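Local coordinates for protein DOA1 (Saccharomyces cerevisiae, PDB 3ODT) that probably binds ubiquitin through its WD40 beta-propeller domain, at residues T81-V86 with I101-N106; G120-T125 with S144-K149; L138-A143 with K168-D173; G196-C201 with V210-G215. All blocks are in the same frame, centred on the assembly; numbering follows the deposited sequence. Where two conformers were deposited one is given.

In the fold
The four contacts are spread along consecutive blades of the WD40 propeller, all partly buried. Contacts 1, 2 and 3 each join one blade to the next, whereas contact 4 lies within one blade and is the one held by regular hairpin pairing. Contact 2 lies closest to the centre of the chain, its own centre about 12 Å away, and combines a backbone bond with a tryptophan pair; contact 3, about 19 Å out, is carried by aromatic faces and aliphatic carbons. Contact 1 is loop packing. It touches contact 2 where Gln104 N meets Asp123 OD2. Contacts 2 and 3 meet through Lys124, and Leu169 of contact 3 packs on Met212 of contact 4.

Contact 1 of 4, residues T81-V86 with I101-N106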
loop_
_atom_site.group_PDB
_atom_site.type_symbol
_atom_site.label_atom_id
_atom_site.label_comp_id
_atom_site.label_asym_id
_atom_site.label_seq_id
_atom_site.Cartn_x
_atom_site.Cartn_y
_atom_site.Cartn_z
ATOM N N THR A 81 12.282 -8.089 9.634
ATOM C CA THR A 81 11.622 -7.495 10.805
ATOM C C THR A 81 11.950 -6.021 11.077
ATOM O O THR A 81 11.388 -5.406 11.983
ATOM C CB THR A 81 11.909 -8.306 12.084
ATOM O OG1 THR A 81 13.222 -7.992 12.569
ATOM C CG2 THR A 81 11.817 -9.797 11.804
HETATM N N MSE A 82 12.808 -5.450 10.233
HETATM C CA MSE A 82 13.251 -4.077 10.384
HETATM C C MSE A 82 12.539 -3.122 9.441
HETATM O O MSE A 82 12.071 -3.518 8.383
HETATM C CB MSE A 82 14.755 -3.991 10.078
HETATM C CG MSE A 82 15.624 -5.071 10.744
HETATM SE SE MSE A 82 15.508 -4.904 12.674
HETATM C CE MSE A 82 16.271 -6.558 13.333
ATOM N N ILE A 83 12.474 -1.853 9.826
ATOM C CA ILE A 83 12.075 -0.821 8.885
ATOM C C ILE A 83 13.317 0.057 8.680
ATOM O O ILE A 83 13.884 0.553 9.647
ATOM C CB ILE A 83 10.884 0.026 9.374
ATOM C CG1 ILE A 83 9.650 -0.851 9.561
ATOM C CG2 ILE A 83 10.614 1.154 8.368
ATOM C CD1 ILE A 83 8.647 -0.228 10.491
ATOM N N ASN A 84 13.781 0.201 7.450
ATOM C CA ASN A 84 14.910 1.077 7.165
ATOM C C ASN A 84 14.473 2.224 6.269
ATOM O O ASN A 84 13.397 2.185 5.654
ATOM C CB ASN A 84 16.074 0.289 6.554
ATOM C CG ASN A 84 16.640 -0.734 7.508
ATOM O OD1 ASN A 84 17.348 -0.408 8.482
ATOM N ND2 ASN A 84 16.354 -1.981 7.235
ATOM N N GLY A 85 15.315 3.240 6.197
ATOM C CA GLY A 85 15.052 4.377 5.355
ATOM C C GLY A 85 16.303 4.776 4.624
ATOM O O GLY A 85 17.414 4.741 5.176
ATOM N N VAL A 86 16.132 5.132 3.360
ATOM C CA VAL A 86 17.230 5.696 2.580
ATOM C C VAL A 86 16.793 6.942 1.829
ATOM O O VAL A 86 15.618 7.076 1.465
ATOM C CB VAL A 86 17.792 4.697 1.539
ATOM C CG1 VAL A 86 18.420 3.496 2.236
ATOM C CG2 VAL A 86 16.740 4.274 0.546
ATOM N N ILE A 101 13.297 -0.047 14.843
ATOM C CA ILE A 101 13.437 -1.387 15.363
ATOM C C ILE A 101 12.303 -1.675 16.345
ATOM O O ILE A 101 11.945 -0.821 17.142
ATOM C CB ILE A 101 14.814 -1.569 16.053
ATOM C CG1 ILE A 101 15.001 -3.048 16.402
ATOM C CG2 ILE A 101 15.008 -0.626 17.275
ATOM C CD1 ILE A 101 16.431 -3.403 16.762
ATOM N N GLY A 102 11.751 -2.875 16.269
ATOM C CA GLY A 102 10.767 -3.331 17.226
ATOM C C GLY A 102 9.871 -4.465 16.763
ATOM O O GLY A 102 9.385 -5.235 17.574
ATOM N N HIS A 103 9.599 -4.573 15.467
ATOM C CA HIS A 103 8.771 -5.693 15.010
ATOM C C HIS A 103 9.497 -7.018 15.162
ATOM O O HIS A 103 10.737 -7.071 15.113
ATOM C CB HIS A 103 8.366 -5.502 13.559
ATOM C CG HIS A 103 7.192 -4.608 13.402
ATOM N ND1 HIS A 103 5.957 -4.930 13.925
ATOM C CD2 HIS A 103 7.038 -3.429 12.750
ATOM C CE1 HIS A 103 5.102 -3.963 13.632
ATOM N NE2 HIS A 103 5.728 -3.044 12.925
ATOM N N GLN A 104 8.712 -8.076 15.334
ATOM C CA GLN A 104 9.248 -9.404 15.582
ATOM C C GLN A 104 8.796 -10.356 14.482
ATOM O O GLN A 104 8.896 -11.570 14.622
ATOM C CB GLN A 104 8.788 -9.925 16.945
ATOM C CG GLN A 104 9.214 -9.034 18.101
ATOM C CD GLN A 104 10.713 -8.845 18.149
ATOM O OE1 GLN A 104 11.473 -9.763 17.831
ATOM N NE2 GLN A 104 11.153 -7.637 18.535
ATOM N N GLY A 105 8.307 -9.794 13.382
ATOM C CA GLY A 105 7.973 -10.572 12.219
ATOM C C GLY A 105 7.939 -9.667 11.003
ATOM O O GLY A 105 8.184 -8.457 11.081
ATOM N N ASN A 106 7.598 -10.274 9.879
ATOM C CA ASN A 106 7.550 -9.617 8.574
ATOM C C ASN A 106 6.820 -8.288 8.688
ATOM O O ASN A 106 5.711 -8.245 9.234
ATOM C CB ASN A 106 6.824 -10.513 7.582
ATOM C CG ASN A 106 6.729 -9.911 6.204
ATOM O OD1 ASN A 106 7.632 -9.196 5.742
ATOM N ND2 ASN A 106 5.614 -10.207 5.515
#
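Thr81 sits in the bend formed by His103, Gln104 and Gly105, and each carbon of its side chain meets that backbone. CB lies 3.5 Å from His103 O. With OG1 set between the backbone N and the carbonyl carbon (chi1 78°), the hydroxyl passes the same oxygen at 3.7 Å from OG1 to His103 O, a contact that does not count as a hydrogen bond. The methyl takes the other branch, and CG2 rests 3.8 Å from Gly105 N. At the backbone, the CA-H of Thr81 points at Gly105 O, with 3.6 Å between Thr81 CA and that oxygen. Thr81 O is buried against His103 CB at 3.4 Å and finds no hydrogen-bonding partner in the model. Gly102 and His103 form the glycine-histidine pair of a WD40 repeat, in the loop that leads from strand 99-100 of one blade to strand 107-113 of the next; the backbone angles of Gly102 would jam a side chain against the preceding carbonyl. The imidazole is fixed at both nitrogens, NE2 by Ser119 OG and ND1 by Asp123 OD2, and Ile83 CD1 reaches its edge, 4.2 Å from His103 CD2. On the outer side of the loop, Met82, modelled as selenomethionine in two conformers, runs alongside Ile101; in one of them SE is 4.2 Å from Ile101 CG1, a contact that the second conformer leaves doubtful.

Contact 2 of 4, residues G120-T125 with S144-K149; sequences GSWDKT and SVWDAK
Val145 N donates to Ser121 O over 3.0 Å, reaching the oxygen from above the carbonyl plane, while Lys124 N closes the type I turn of residues 121-124 on the opposite face of that plane. Gly120 passes so near the 144-149 backbone that a CB there would crowd Val145 O. The valine side chain points into the turn, with Val145 CG2 3.5 Å from Lys124 O and Val145 CB close to Thr125 O. This is a blade-to-blade junction of the propeller: the turn after strand 116-121 leans on strand 145-150, the first strand of the next blade, whose Trp146 and Asp147 form a classic beta bulge opposite Ala161. The two tryptophans meet in a T-shaped stack. Trp122 presents its NE1 edge to the face of Trp146, with planes at 75° and Trp122 NE1 3.5 Å from Trp146 CH2; Arg188 adds a cation-pi contact to the Trp146 ring. The first torsion of Ser144 (chi1 -65°) turns OG toward Trp122, where it touches CD1 at 3.5 Å. Within the turn, Asp123 OD1 accepts from both Thr125 N and Thr125 OG1, an Asx turn that fixes the orientation of the carboxylate.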
loop_
_atom_site.group_PDB
_atom_site.type_symbol
_atom_site.label_atom_id
_atom_site.label_comp_id
_atom_site.label_asym_id
_atom_site.label_seq_id
_atom_site.Cartn_x
_atom_site.Cartn_y
_atom_site.Cartn_z
ATOM N N GLY A 120 2.439 -2.393 9.612
ATOM C CA GLY A 120 1.711 -3.613 9.901
ATOM C C GLY A 120 2.644 -4.790 9.808
ATOM O O GLY A 120 3.534 -4.825 8.955
ATOM N N SER A 121 2.418 -5.792 10.653
ATOM C CA SER A 121 3.313 -6.944 10.692
ATOM C C SER A 121 2.658 -8.281 10.960
ATOM O O SER A 121 1.633 -8.398 11.664
ATOM C CB SER A 121 4.411 -6.659 11.741
ATOM O OG SER A 121 5.269 -7.769 12.019
ATOM N N TRP A 122 3.304 -9.320 10.457
ATOM C CA TRP A 122 2.909 -10.687 10.768
ATOM C C TRP A 122 3.146 -11.053 12.222
ATOM O O TRP A 122 2.737 -12.148 12.666
ATOM C CB TRP A 122 3.661 -11.664 9.882
ATOM C CG TRP A 122 3.236 -11.614 8.472
ATOM C CD1 TRP A 122 2.246 -10.840 7.954
ATOM C CD2 TRP A 122 3.766 -12.376 7.390
ATOM N NE1 TRP A 122 2.108 -11.098 6.607
ATOM C CE2 TRP A 122 3.033 -12.033 6.238
ATOM C CE3 TRP A 122 4.797 -13.310 7.279
ATOM C CZ2 TRP A 122 3.298 -12.580 4.991
ATOM C CZ3 TRP A 122 5.061 -13.856 6.036
ATOM C CH2 TRP A 122 4.324 -13.478 4.907
ATOM N N ASP A 123 3.816 -10.159 12.965
ATOM C CA ASP A 123 3.967 -10.350 14.423
ATOM C C ASP A 123 2.665 -10.044 15.177
ATOM O O ASP A 123 2.601 -10.141 16.397
ATOM C CB ASP A 123 5.165 -9.587 15.017
ATOM C CG ASP A 123 4.981 -8.094 15.044
ATOM O OD1 ASP A 123 3.870 -7.603 14.782
ATOM O OD2 ASP A 123 5.985 -7.411 15.366
ATOM N N LYS A 124 1.629 -9.706 14.427
ATOM C CA LYS A 124 0.243 -9.484 14.911
ATOM C C LYS A 124 0.024 -8.128 15.536
ATOM O O LYS A 124 -0.969 -7.910 16.134
ATOM C CB LYS A 124 -0.232 -10.601 15.857
ATOM C CG LYS A 124 0.030 -11.973 15.318
ATOM C CD LYS A 124 -0.519 -13.051 16.292
ATOM C CE LYS A 124 -0.125 -14.428 15.772
ATOM N NZ LYS A 124 -0.036 -15.416 16.870
ATOM N N THR A 125 0.995 -7.247 15.309
ATOM C CA THR A 125 0.879 -5.869 15.747
ATOM C C THR A 125 0.970 -4.880 14.599
ATOM O O THR A 125 1.413 -5.215 13.497
ATOM C CB THR A 125 2.008 -5.487 16.759
ATOM O OG1 THR A 125 3.240 -5.265 16.049
ATOM C CG2 THR A 125 2.200 -6.567 17.815
ATOM N N SER A 144 -1.900 -12.099 11.896
ATOM C CA SER A 144 -1.121 -11.099 11.177
ATOM C C SER A 144 -1.930 -9.855 10.876
ATOM O O SER A 144 -3.103 -9.940 10.525
ATOM C CB SER A 144 -0.611 -11.692 9.874
ATOM O OG SER A 144 0.282 -12.739 10.155
ATOM N N VAL A 145 -1.271 -8.719 10.976
ATOM C CA VAL A 145 -1.826 -7.425 10.637
ATOM C C VAL A 145 -1.320 -7.063 9.240
ATOM O O VAL A 145 -0.146 -6.743 9.028
ATOM C CB VAL A 145 -1.427 -6.377 11.678
ATOM C CG1 VAL A 145 -1.859 -4.982 11.219
ATOM C CG2 VAL A 145 -2.035 -6.717 13.038
ATOM N N TRP A 146 -2.222 -7.189 8.274
ATOM C CA TRP A 146 -1.873 -6.988 6.878
ATOM C C TRP A 146 -1.780 -5.524 6.498
ATOM O O TRP A 146 -1.059 -5.177 5.540
ATOM C CB TRP A 146 -2.902 -7.667 5.989
ATOM C CG TRP A 146 -2.581 -9.125 5.810
ATOM C CD1 TRP A 146 -3.255 -10.191 6.337
ATOM C CD2 TRP A 146 -1.510 -9.662 5.039
ATOM N NE1 TRP A 146 -2.666 -11.365 5.926
ATOM C CE2 TRP A 146 -1.603 -11.065 5.118
ATOM C CE3 TRP A 146 -0.509 -9.087 4.240
ATOM C CZ2 TRP A 146 -0.714 -11.906 4.466
ATOM C CZ3 TRP A 146 0.383 -9.931 3.592
ATOM C CH2 TRP A 146 0.253 -11.331 3.697
ATOM N N ASP A 147 -2.501 -4.648 7.205
ATOM C CA ASP A 147 -2.423 -3.225 6.918
ATOM C C ASP A 147 -2.718 -2.391 8.147
ATOM O O ASP A 147 -3.377 -2.834 9.067
ATOM C CB ASP A 147 -3.359 -2.843 5.770
ATOM C CG ASP A 147 -2.988 -1.493 5.151
ATOM O OD1 ASP A 147 -1.815 -1.088 5.240
ATOM O OD2 ASP A 147 -3.887 -0.809 4.606
ATOM N N ALA A 148 -2.227 -1.160 8.116
ATOM C CA ALA A 148 -2.393 -0.191 9.186
ATOM C C ALA A 148 -2.320 1.196 8.557
ATOM O O ALA A 148 -1.456 1.484 7.693
ATOM C CB ALA A 148 -1.300 -0.353 10.282
ATOM N N LYS A 149 -3.235 2.050 8.980
ATOM C CA LYS A 149 -3.361 3.405 8.446
ATOM C C LYS A 149 -3.641 4.399 9.552
ATOM O O LYS A 149 -4.290 4.072 10.562
ATOM C CB LYS A 149 -4.494 3.469 7.437
ATOM C CG LYS A 149 -4.271 2.683 6.165
ATOM C CD LYS A 149 -3.125 3.230 5.335
ATOM C CE LYS A 149 -3.274 2.886 3.850
ATOM N NZ LYS A 149 -2.859 1.514 3.507
#

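Contact 3 of 4, residues L138-A143 with K168-D173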
loop_
_atom_site.group_PDB
_atom_site.type_symbol
_atom_site.label_atom_id
_atom_site.label_comp_id
_atom_site.label_asym_id
_atom_site.label_seq_id
_atom_site.Cartn_x
_atom_site.Cartn_y
_atom_site.Cartn_z
ATOM N N LEU A 138 0.463 -1.312 18.827
ATOM C CA LEU A 138 -0.942 -1.676 18.697
ATOM C C LEU A 138 -1.057 -3.195 18.692
ATOM O O LEU A 138 -0.967 -3.843 17.653
ATOM C CB LEU A 138 -1.517 -1.100 17.405
ATOM C CG LEU A 138 -1.276 0.396 17.128
ATOM C CD1 LEU A 138 -2.090 0.896 15.946
ATOM C CD2 LEU A 138 -1.571 1.264 18.336
ATOM N N GLN A 139 -1.243 -3.726 19.888
ATOM C CA GLN A 139 -1.240 -5.145 20.175
ATOM C C GLN A 139 -2.645 -5.548 20.657
ATOM O O GLN A 139 -3.095 -5.115 21.723
ATOM C CB GLN A 139 -0.165 -5.435 21.249
ATOM C CG GLN A 139 0.192 -6.924 21.441
ATOM C CD GLN A 139 1.518 -7.128 22.204
ATOM O OE1 GLN A 139 2.594 -6.746 21.723
ATOM N NE2 GLN A 139 1.441 -7.740 23.387
ATOM N N ALA A 140 -3.318 -6.359 19.845
ATOM C CA ALA A 140 -4.675 -6.804 20.135
ATOM C C ALA A 140 -5.133 -7.895 19.166
ATOM O O ALA A 140 -5.786 -8.855 19.572
ATOM C CB ALA A 140 -5.637 -5.626 20.103
ATOM N N HIS A 141 -4.791 -7.746 17.888
ATOM C CA HIS A 141 -5.196 -8.722 16.882
ATOM C C HIS A 141 -4.631 -10.106 17.191
ATOM O O HIS A 141 -3.543 -10.230 17.762
ATOM C CB HIS A 141 -4.731 -8.321 15.482
ATOM C CG HIS A 141 -5.549 -7.240 14.860
ATOM N ND1 HIS A 141 -6.848 -7.441 14.441
ATOM C CD2 HIS A 141 -5.242 -5.957 14.545
ATOM C CE1 HIS A 141 -7.311 -6.316 13.923
ATOM N NE2 HIS A 141 -6.355 -5.408 13.970
ATOM N N ASN A 142 -5.356 -11.135 16.754
ATOM C CA ASN A 142 -5.002 -12.522 17.026
ATOM C C ASN A 142 -4.254 -13.221 15.893
ATOM O O ASN A 142 -3.986 -14.411 15.966
ATOM C CB ASN A 142 -6.277 -13.328 17.333
ATOM C CG ASN A 142 -6.028 -14.453 18.289
ATOM O OD1 ASN A 142 -5.005 -14.479 18.976
ATOM N ND2 ASN A 142 -6.970 -15.390 18.360
ATOM N N ALA A 143 -3.949 -12.475 14.846
ATOM C CA ALA A 143 -3.261 -12.973 13.681
ATOM C C ALA A 143 -2.632 -11.791 12.955
ATOM O O ALA A 143 -2.795 -10.634 13.375
ATOM C CB ALA A 143 -4.214 -13.734 12.758
ATOM N N LYS A 168 -9.694 -2.982 13.241
ATOM C CA LYS A 168 -9.767 -2.326 14.535
ATOM C C LYS A 168 -9.419 -0.864 14.399
ATOM O O LYS A 168 -8.440 -0.524 13.709
ATOM C CB LYS A 168 -8.849 -2.997 15.557
ATOM C CG LYS A 168 -9.374 -4.351 16.034
ATOM C CD LYS A 168 -8.377 -5.136 16.882
ATOM C CE LYS A 168 -8.923 -6.543 17.213
ATOM N NZ LYS A 168 -10.073 -6.498 18.137
ATOM N N LEU A 169 -10.197 -0.018 15.066
ATOM C CA LEU A 169 -9.913 1.391 15.236
ATOM C C LEU A 169 -9.323 1.607 16.627
ATOM O O LEU A 169 -9.823 1.062 17.618
ATOM C CB LEU A 169 -11.204 2.180 15.092
ATOM C CG LEU A 169 -11.158 3.669 15.420
ATOM C CD1 LEU A 169 -10.293 4.425 14.424
ATOM C CD2 LEU A 169 -12.568 4.264 15.441
ATOM N N TRP A 170 -8.226 2.348 16.691
ATOM C CA TRP A 170 -7.424 2.539 17.892
ATOM C C TRP A 170 -7.370 4.006 18.214
ATOM O O TRP A 170 -7.418 4.846 17.316
ATOM C CB TRP A 170 -5.985 2.099 17.601
ATOM C CG TRP A 170 -5.827 0.716 17.123
ATOM C CD1 TRP A 170 -6.125 0.243 15.877
ATOM C CD2 TRP A 170 -5.323 -0.397 17.870
ATOM N NE1 TRP A 170 -5.846 -1.099 15.813
ATOM C CE2 TRP A 170 -5.354 -1.517 17.020
ATOM C CE3 TRP A 170 -4.828 -0.549 19.175
ATOM C CZ2 TRP A 170 -4.905 -2.765 17.412
ATOM C CZ3 TRP A 170 -4.392 -1.802 19.567
ATOM C CH2 TRP A 170 -4.415 -2.893 18.679
ATOM N N GLN A 171 -7.239 4.326 19.496
ATOM C CA GLN A 171 -6.844 5.663 19.901
ATOM C C GLN A 171 -5.689 5.491 20.864
ATOM O O GLN A 171 -5.768 4.730 21.832
ATOM C CB GLN A 171 -7.988 6.437 20.513
ATOM C CG GLN A 171 -7.604 7.871 20.869
ATOM C CD GLN A 171 -8.797 8.777 21.022
ATOM O OE1 GLN A 171 -9.803 8.420 21.657
ATOM N NE2 GLN A 171 -8.679 9.990 20.484
ATOM N N ASN A 172 -4.569 6.143 20.568
ATOM C CA ASN A 172 -3.331 5.867 21.286
ATOM C C ASN A 172 -2.888 4.439 20.975
ATOM O O ASN A 172 -2.737 4.074 19.809
ATOM C CB ASN A 172 -3.525 6.049 22.791
ATOM C CG ASN A 172 -3.738 7.499 23.180
ATOM O OD1 ASN A 172 -3.284 8.412 22.490
ATOM N ND2 ASN A 172 -4.434 7.717 24.289
ATOM N N ASP A 173 -2.695 3.626 22.010
ATOM C CA ASP A 173 -2.443 2.202 21.817
ATOM C C ASP A 173 -3.568 1.289 22.285
ATOM O O ASP A 173 -3.345 0.092 22.508
ATOM C CB ASP A 173 -1.120 1.804 22.476
ATOM C CG ASP A 173 -1.131 1.979 23.970
ATOM O OD1 ASP A 173 -2.122 2.501 24.510
ATOM O OD2 ASP A 173 -0.132 1.574 24.607
#
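The histidine and tryptophan of a WD40 structural tetrad, His141 and Trp170, both lie in this contact, each covered by a residue of the facing segment. Leu138 CB stands over the six-membered ring of Trp170, 3.5 Å from its centroid and only 6° off the normal, while Leu138 CD1 spreads over the pyrrole half. Ala140 CB presses on the far end of the indole, 3.3 Å from Trp170 CH2. Leu138 belongs to strand 133-139, the outermost of one blade, and Trp170 to strand 167-171 of the next, so this sequence repeat spans two blades. Thr160 OG1 bonds both Trp170 NE1 and His141 NE2, and Asp164 OD2 bonds His141 ND1, which fixes the imidazole at both nitrogens. A leucine in place of Trp170 has no indole N-H, which would probably leave Thr160 OG1 without that partner and open a gap beside Leu138 and Ala140. Lys168 and His141 run antiparallel past one another, the lysine methylenes over one imidazole face, with Lys168 CD 3.4 Å from His141 CE1. The lysine chain stays extended to CE and bends only at its last torsion (chi4 -69°), beyond which NZ bonds Thr178 OG1.

Contact 4 of 4, residues G196-C201 with V210-G215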
loop_
_atom_site.group_PDB
_atom_site.type_symbol
_atom_site.label_atom_id
_atom_site.label_comp_id
_atom_site.label_asym_id
_atom_site.label_seq_id
_atom_site.Cartn_x
_atom_site.Cartn_y
_atom_site.Cartn_z
ATOM N N GLY A 196 -14.700 9.665 9.091
ATOM C CA GLY A 196 -15.930 8.918 9.305
ATOM C C GLY A 196 -16.156 7.730 8.391
ATOM O O GLY A 196 -17.181 7.079 8.495
ATOM N N HIS A 197 -15.212 7.448 7.503
ATOM C CA HIS A 197 -15.400 6.390 6.540
ATOM C C HIS A 197 -14.070 5.782 6.116
ATOM O O HIS A 197 -13.074 6.489 5.959
ATOM C CB HIS A 197 -16.086 6.939 5.286
ATOM C CG HIS A 197 -17.376 7.623 5.574
ATOM N ND1 HIS A 197 -17.438 8.939 5.956
ATOM C CD2 HIS A 197 -18.649 7.166 5.553
ATOM C CE1 HIS A 197 -18.702 9.268 6.173
ATOM N NE2 HIS A 197 -19.453 8.213 5.927
ATOM N N PHE A 198 -14.074 4.465 5.894
ATOM C CA PHE A 198 -12.943 3.768 5.314
ATOM C C PHE A 198 -13.403 2.757 4.285
ATOM O O PHE A 198 -14.574 2.388 4.246
ATOM C CB PHE A 198 -12.063 3.127 6.419
ATOM C CG PHE A 198 -12.686 1.943 7.123
ATOM C CD1 PHE A 198 -12.619 0.662 6.569
ATOM C CD2 PHE A 198 -13.300 2.097 8.357
ATOM C CE1 PHE A 198 -13.181 -0.440 7.240
ATOM C CE2 PHE A 198 -13.884 0.994 9.021
ATOM C CZ PHE A 198 -13.811 -0.266 8.479
ATOM N N ILE A 199 -12.470 2.335 3.417
ATOM C CA ILE A 199 -12.689 1.179 2.569
ATOM C C ILE A 199 -11.731 0.085 2.987
ATOM O O ILE A 199 -10.599 0.355 3.388
ATOM C CB ILE A 199 -12.585 1.484 1.073
ATOM C CG1 ILE A 199 -11.237 2.086 0.743
ATOM C CG2 ILE A 199 -13.660 2.498 0.691
ATOM C CD1 ILE A 199 -10.953 2.081 -0.775
ATOM N N SER A 200 -12.179 -1.160 2.911
ATOM C CA SER A 200 -11.331 -2.297 3.214
ATOM C C SER A 200 -11.468 -3.299 2.073
ATOM O O SER A 200 -12.461 -3.298 1.342
ATOM C CB SER A 200 -11.765 -2.969 4.511
ATOM O OG SER A 200 -13.137 -3.294 4.455
ATOM N N CYS A 201 -10.469 -4.153 1.931
ATOM C CA CYS A 201 -10.532 -5.259 0.992
ATOM C C CYS A 201 -9.975 -6.513 1.627
ATOM O O CYS A 201 -9.265 -6.454 2.657
ATOM C CB CYS A 201 -9.776 -4.930 -0.310
ATOM S SG CYS A 201 -7.989 -4.826 -0.144
ATOM N N VAL A 210 -17.216 1.505 4.519
ATOM C CA VAL A 210 -17.735 1.306 5.857
ATOM C C VAL A 210 -17.829 2.634 6.623
ATOM O O VAL A 210 -16.926 3.476 6.580
ATOM C CB VAL A 210 -16.794 0.333 6.641
ATOM C CG1 VAL A 210 -17.352 0.029 8.029
ATOM C CG2 VAL A 210 -16.604 -0.977 5.850
ATOM N N ASP A 211 -18.933 2.793 7.336
ATOM C CA ASP A 211 -19.145 3.913 8.246
ATOM C C ASP A 211 -18.364 3.645 9.543
ATOM O O ASP A 211 -18.573 2.659 10.223
ATOM C CB ASP A 211 -20.647 4.069 8.505
ATOM C CG ASP A 211 -20.987 5.269 9.348
ATOM O OD1 ASP A 211 -20.391 5.465 10.422
ATOM O OD2 ASP A 211 -21.891 6.018 8.950
HETATM N N MSE A 212 -17.417 4.501 9.857
HETATM C CA MSE A 212 -16.582 4.229 10.999
HETATM C C MSE A 212 -17.307 4.309 12.325
HETATM O O MSE A 212 -16.912 3.656 13.291
HETATM C CB MSE A 212 -15.453 5.213 11.064
HETATM C CG MSE A 212 -14.522 4.771 12.111
HETATM SE SE MSE A 212 -13.066 4.221 11.305
HETATM C CE MSE A 212 -12.383 5.791 11.424
ATOM N N HIS A 213 -18.343 5.126 12.386
ATOM C CA HIS A 213 -19.081 5.276 13.634
ATOM C C HIS A 213 -20.073 4.129 13.866
ATOM O O HIS A 213 -20.163 3.596 14.963
ATOM C CB HIS A 213 -19.811 6.620 13.660
ATOM C CG HIS A 213 -20.718 6.781 14.831
ATOM N ND1 HIS A 213 -20.250 6.934 16.120
ATOM C CD2 HIS A 213 -22.066 6.796 14.915
ATOM C CE1 HIS A 213 -21.275 7.044 16.945
ATOM N NE2 HIS A 213 -22.388 6.960 16.240
ATOM N N THR A 214 -20.766 3.704 12.817
ATOM C CA THR A 214 -21.831 2.715 12.985
ATOM C C THR A 214 -21.381 1.300 12.592
ATOM O O THR A 214 -22.039 0.337 12.937
ATOM C CB THR A 214 -23.033 3.047 12.109
ATOM O OG1 THR A 214 -22.639 2.984 10.732
ATOM C CG2 THR A 214 -23.572 4.421 12.427
ATOM N N GLY A 215 -20.267 1.181 11.879
ATOM C CA GLY A 215 -19.829 -0.096 11.329
ATOM C C GLY A 215 -20.666 -0.590 10.149
ATOM O O GLY A 215 -20.429 -1.680 9.649
#
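Phe198 O receives the N-H of Val210 at 2.8 Å between Val210 N and that oxygen, almost in line with the carbonyl bond. The return bond runs from Phe198 N to Val210 O, 3.1 Å long and in the carbonyl plane, so Phe198 and Val210 form an antiparallel hydrogen-bonded pair. One residue back, His197 faces Asp211 as a non-hydrogen-bonded pair, and the His197 CA-H leans on Val210 O. Pairing extends past the strand end, where Met212 N donates to Gly196 O over 2.9 Å, from 53° above the carbonyl plane. The two strands, 197-202 and 206-211, make the central hairpin of a four-stranded propeller blade. On the face carrying Phe198 and Val210, the phenyl group stands between the backbone N and the carbonyl carbon (chi1 71°), which brings one ring face over the valine. Val210 CB sits 3.8 Å from the centroid of the Phe198 ring. Met212, selenomethionine in two conformers, comes to the ring edge in one of them, with SE 3.6 Å from Phe198 CD2, a Met-aromatic contact that is tentative for that reason. Phe179 adds an edge-to-face partner and Ile167 packs alongside. A serine replacing Phe198 would keep the backbone bonds but is likely to leave Val210, and perhaps Met212, without the ring to pack against, opening a gap toward Phe179. At the end of strand 206-211, Asp211 OD1 accepts from Thr214 N at 3.0 Å, an Asx motif that ties the turn leading to Gly215.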